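Local coordinates for actin depolymerization factor 2 (Plasmodium berghei, PDB 2XFA), which probably binds actin and regulates filament turnover in the malaria parasite, at residues Arg73-Asp78 with Tyr93-Ser98. Residues are numbered along the deposited sequence; the frame is centred on the assembly and turned at random.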
ATOM      1  N   ARG A  73      -0.921   7.306   3.374  1.00 26.78           N
ATOM      2  CA  ARG A  73      -0.370   6.719   2.160  1.00 19.37           C
ATOM      3  C   ARG A  73      -1.240   5.560   1.631  1.00 27.85           C
ATOM      4  O   ARG A  73      -1.969   4.946   2.379  1.00 22.53           O
ATOM      5  CB  ARG A  73       1.045   6.192   2.392  1.00 21.13           C
ATOM      6  CG  ARG A  73       2.117   7.298   2.629  1.00 27.15           C
ATOM      7  CD  ARG A  73       2.158   8.273   1.456  1.00 30.44           C
ATOM      8  NE  ARG A  73       3.292   9.200   1.515  1.00 33.95           N
ATOM      9  CZ  ARG A  73       3.201  10.463   1.916  1.00 35.84           C
ATOM     10  NH1 ARG A  73       2.031  10.944   2.309  1.00 26.50           N
ATOM     11  NH2 ARG A  73       4.286  11.246   1.933  1.00 34.77           N
ATOM     12  N   TYR A  74      -1.136   5.269   0.338  1.00 27.22           N
ATOM     13  CA  TYR A  74      -1.625   3.997  -0.185  1.00 27.60           C
ATOM     14  C   TYR A  74      -0.405   3.159  -0.467  1.00 22.64           C
ATOM     15  O   TYR A  74       0.575   3.638  -1.042  1.00 28.62           O
ATOM     16  CB  TYR A  74      -2.372   4.189  -1.508  1.00 28.08           C
ATOM     17  CG  TYR A  74      -3.477   5.194  -1.458  1.00 23.34           C
ATOM     18  CD1 TYR A  74      -4.538   5.029  -0.596  1.00 27.33           C
ATOM     19  CD2 TYR A  74      -3.451   6.312  -2.271  1.00 22.88           C
ATOM     20  CE1 TYR A  74      -5.576   5.942  -0.563  1.00 26.89           C
ATOM     21  CE2 TYR A  74      -4.473   7.229  -2.242  1.00 32.44           C
ATOM     22  CZ  TYR A  74      -5.535   7.028  -1.386  1.00 29.60           C
ATOM     23  OH  TYR A  74      -6.563   7.927  -1.352  1.00 36.27           O
ATOM     24  N   ILE A  75      -0.441   1.913  -0.060  1.00 22.63           N
ATOM     25  CA  ILE A  75       0.661   1.032  -0.364  1.00 22.77           C
ATOM     26  C   ILE A  75       0.143  -0.190  -1.135  1.00 31.11           C
ATOM     27  O   ILE A  75      -0.859  -0.794  -0.752  1.00 27.39           O
ATOM     28  CB  ILE A  75       1.354   0.563   0.945  1.00 28.16           C
ATOM     29  CG1 ILE A  75       1.771   1.783   1.794  1.00 28.45           C
ATOM     30  CG2 ILE A  75       2.545  -0.320   0.648  1.00 29.76           C
ATOM     31  CD1 ILE A  75       0.934   1.919   3.050  1.00 23.84           C
ATOM     32  N   ILE A  76       0.814  -0.517  -2.231  1.00 25.06           N
ATOM     33  CA  ILE A  76       0.623  -1.795  -2.875  1.00 30.18           C
ATOM     34  C   ILE A  76       1.882  -2.644  -2.655  1.00 33.82           C
ATOM     35  O   ILE A  76       2.986  -2.196  -2.956  1.00 34.07           O
ATOM     36  CB  ILE A  76       0.318  -1.626  -4.380  1.00 33.65           C
ATOM     37  CG1 ILE A  76      -0.976  -0.829  -4.559  1.00 35.78           C
ATOM     38  CG2 ILE A  76       0.169  -2.995  -5.054  1.00 35.54           C
ATOM     39  CD1 ILE A  76      -1.286  -0.491  -5.991  1.00 44.70           C
ATOM     40  N   ALA A  77       1.701  -3.864  -2.149  1.00 29.89           N
ATOM     41  CA  ALA A  77       2.802  -4.757  -1.830  1.00 26.77           C
ATOM     42  C   ALA A  77       2.548  -6.164  -2.356  1.00 31.99           C
ATOM     43  O   ALA A  77       1.475  -6.714  -2.165  1.00 37.57           O
ATOM     44  CB  ALA A  77       2.987  -4.826  -0.344  1.00 28.28           C
ATOM     45  N   ASP A  78       3.559  -6.750  -2.983  1.00 37.83           N
ATOM     46  CA  ASP A  78       3.520  -8.156  -3.395  1.00 34.62           C
ATOM     47  C   ASP A  78       4.057  -9.013  -2.250  1.00 46.99           C
ATOM     48  O   ASP A  78       5.266  -9.172  -2.104  1.00 51.65           O
ATOM     49  CB  ASP A  78       4.379  -8.337  -4.636  1.00 39.21           C
ATOM     50  CG  ASP A  78       3.907  -9.476  -5.520  1.00 77.39           C
ATOM     51  OD1 ASP A  78       2.868 -10.104  -5.210  1.00 82.05           O
ATOM     52  OD2 ASP A  78       4.585  -9.733  -6.539  1.00 98.30           O
ATOM     53  N   TYR A  93      -1.390  -7.130  -1.884  1.00 29.39           N
ATOM     54  CA  TYR A  93      -2.178  -6.454  -0.856  1.00 26.93           C
ATOM     55  C   TYR A  93      -2.238  -4.975  -1.185  1.00 28.15           C
ATOM     56  O   TYR A  93      -1.259  -4.407  -1.639  1.00 32.57           O
ATOM     57  CB  TYR A  93      -1.541  -6.640   0.521  1.00 39.76           C
ATOM     58  CG  TYR A  93      -1.855  -7.983   1.118  1.00 39.36           C
ATOM     59  CD1 TYR A  93      -2.822  -8.118   2.114  1.00 42.52           C
ATOM     60  CD2 TYR A  93      -1.242  -9.132   0.639  1.00 43.38           C
ATOM     61  CE1 TYR A  93      -3.131  -9.367   2.649  1.00 42.59           C
ATOM     62  CE2 TYR A  93      -1.549 -10.384   1.159  1.00 41.29           C
ATOM     63  CZ  TYR A  93      -2.487 -10.498   2.164  1.00 42.83           C
ATOM     64  OH  TYR A  93      -2.777 -11.746   2.674  1.00 54.78           O
ATOM     65  N   PHE A  94      -3.373  -4.351  -0.918  1.00 26.71           N
ATOM     66  CA  PHE A  94      -3.489  -2.910  -1.043  1.00 26.50           C
ATOM     67  C   PHE A  94      -3.719  -2.393   0.378  1.00 27.34           C
ATOM     68  O   PHE A  94      -4.581  -2.896   1.081  1.00 29.65           O
ATOM     69  CB  PHE A  94      -4.674  -2.535  -1.928  1.00 30.43           C
ATOM     70  CG  PHE A  94      -4.881  -1.062  -2.059  1.00 36.59           C
ATOM     71  CD1 PHE A  94      -4.342  -0.372  -3.132  1.00 37.46           C
ATOM     72  CD2 PHE A  94      -5.591  -0.359  -1.102  1.00 42.42           C
ATOM     73  CE1 PHE A  94      -4.529   1.003  -3.267  1.00 36.75           C
ATOM     74  CE2 PHE A  94      -5.779   1.023  -1.221  1.00 40.46           C
ATOM     75  CZ  PHE A  94      -5.249   1.704  -2.303  1.00 32.66           C
ATOM     76  N   ILE A  95      -2.933  -1.415   0.811  1.00 26.04           N
ATOM     77  CA  ILE A  95      -3.026  -0.974   2.195  1.00 33.88           C
ATOM     78  C   ILE A  95      -3.251   0.514   2.216  1.00 36.83           C
ATOM     79  O   ILE A  95      -2.526   1.268   1.579  1.00 33.81           O
ATOM     80  CB  ILE A  95      -1.728  -1.284   2.957  1.00 32.99           C
ATOM     81  CG1 ILE A  95      -1.445  -2.785   2.902  1.00 33.66           C
ATOM     82  CG2 ILE A  95      -1.786  -0.749   4.403  1.00 41.86           C
ATOM     83  CD1 ILE A  95       0.036  -3.118   3.129  1.00 36.99           C
ATOM     84  N   PHE A  96      -4.283   0.927   2.925  1.00 35.39           N
ATOM     85  CA  PHE A  96      -4.537   2.333   3.127  1.00 26.25           C
ATOM     86  C   PHE A  96      -4.060   2.669   4.541  1.00 28.45           C
ATOM     87  O   PHE A  96      -4.697   2.306   5.547  1.00 30.35           O
ATOM     88  CB  PHE A  96      -6.018   2.651   2.932  1.00 25.51           C
ATOM     89  CG  PHE A  96      -6.403   4.072   3.273  1.00 32.73           C
ATOM     90  CD1 PHE A  96      -5.470   5.113   3.199  1.00 32.19           C
ATOM     91  CD2 PHE A  96      -7.705   4.368   3.645  1.00 33.73           C
ATOM     92  CE1 PHE A  96      -5.844   6.411   3.516  1.00 34.77           C
ATOM     93  CE2 PHE A  96      -8.084   5.665   3.967  1.00 42.37           C
ATOM     94  CZ  PHE A  96      -7.170   6.688   3.899  1.00 38.90           C
ATOM     95  N   TRP A  97      -2.915   3.337   4.593  1.00 26.45           N
ATOM     96  CA  TRP A  97      -2.327   3.830   5.850  1.00 28.64           C
ATOM     97  C   TRP A  97      -2.929   5.177   6.173  1.00 31.64           C
ATOM     98  O   TRP A  97      -2.752   6.153   5.426  1.00 28.04           O
ATOM     99  CB  TRP A  97      -0.834   3.984   5.675  1.00 23.32           C
ATOM    100  CG  TRP A  97      -0.093   4.644   6.833  1.00 25.43           C
ATOM    101  CD1 TRP A  97       0.710   5.745   6.747  1.00 24.10           C
ATOM    102  CD2 TRP A  97      -0.070   4.246   8.215  1.00 29.33           C
ATOM    103  NE1 TRP A  97       1.252   6.054   7.992  1.00 25.47           N
ATOM    104  CE2 TRP A  97       0.779   5.163   8.910  1.00 31.52           C
ATOM    105  CE3 TRP A  97      -0.659   3.208   8.931  1.00 27.58           C
ATOM    106  CZ2 TRP A  97       1.038   5.067  10.288  1.00 28.56           C
ATOM    107  CZ3 TRP A  97      -0.421   3.120  10.300  1.00 29.48           C
ATOM    108  CH2 TRP A  97       0.421   4.049  10.964  1.00 35.81           C
ATOM    109  N   SER A  98      -3.677   5.212   7.264  1.00 31.40           N
ATOM    110  CA  SER A  98      -4.362   6.413   7.673  1.00 32.75           C
ATOM    111  C   SER A  98      -4.201   6.639   9.171  1.00 34.21           C
ATOM    112  O   SER A  98      -5.080   6.271   9.948  1.00 35.68           O
ATOM    113  CB  SER A  98      -5.854   6.311   7.314  1.00 41.29           C
ATOM    114  OG  SER A  98      -6.527   7.528   7.582  1.00 45.25           O
TER
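Y74 lays its ring beside those of F94 and F96, all three on one face of the sheet. Its CD1 lies 3.8 Å from F94 CZ and its CE1 3.9 Å from F96 CD1. The planes meet obliquely, at 31° with F94 and 44° with F96, and the three rings form an aromatic cluster. F94 holds CG anti to the backbone N (chi1 178°), which swings the ring across to its partner strand, where its CZ meets Y74 and its CD1 lies 3.7 Å from I76 CG1. The F96 ring also turns its edge to the carbonyl of R73, with CD1 3.6 Å from that O, while S98 CB lies over one face, toward the rim.

On the other face, I75 CD1 reaches W97 CB at 3.8 Å and also touches I95 CG2. Between the two layers, R73–W97, I75–I95 and A77–Y93 are antiparallel hydrogen-bonded pairs, each with two N–H···O bonds; I75 N to I95 O and I95 N to I75 O are both 2.7 Å.

Together these strands form a hairpin inside the mixed ADF/cofilin sheet, flanked by strands 31-37 and 126-130. Helix 104-118 covers the aromatic face: L117 and S113 touch Y74, V118 meets F94, and the Y74 hydroxyl is hydrogen-bonded to Y110 O. Across the sheet, W97 NE1 bonds to K68 O and its indole packs edge-to-face with F137 of helix 137-146.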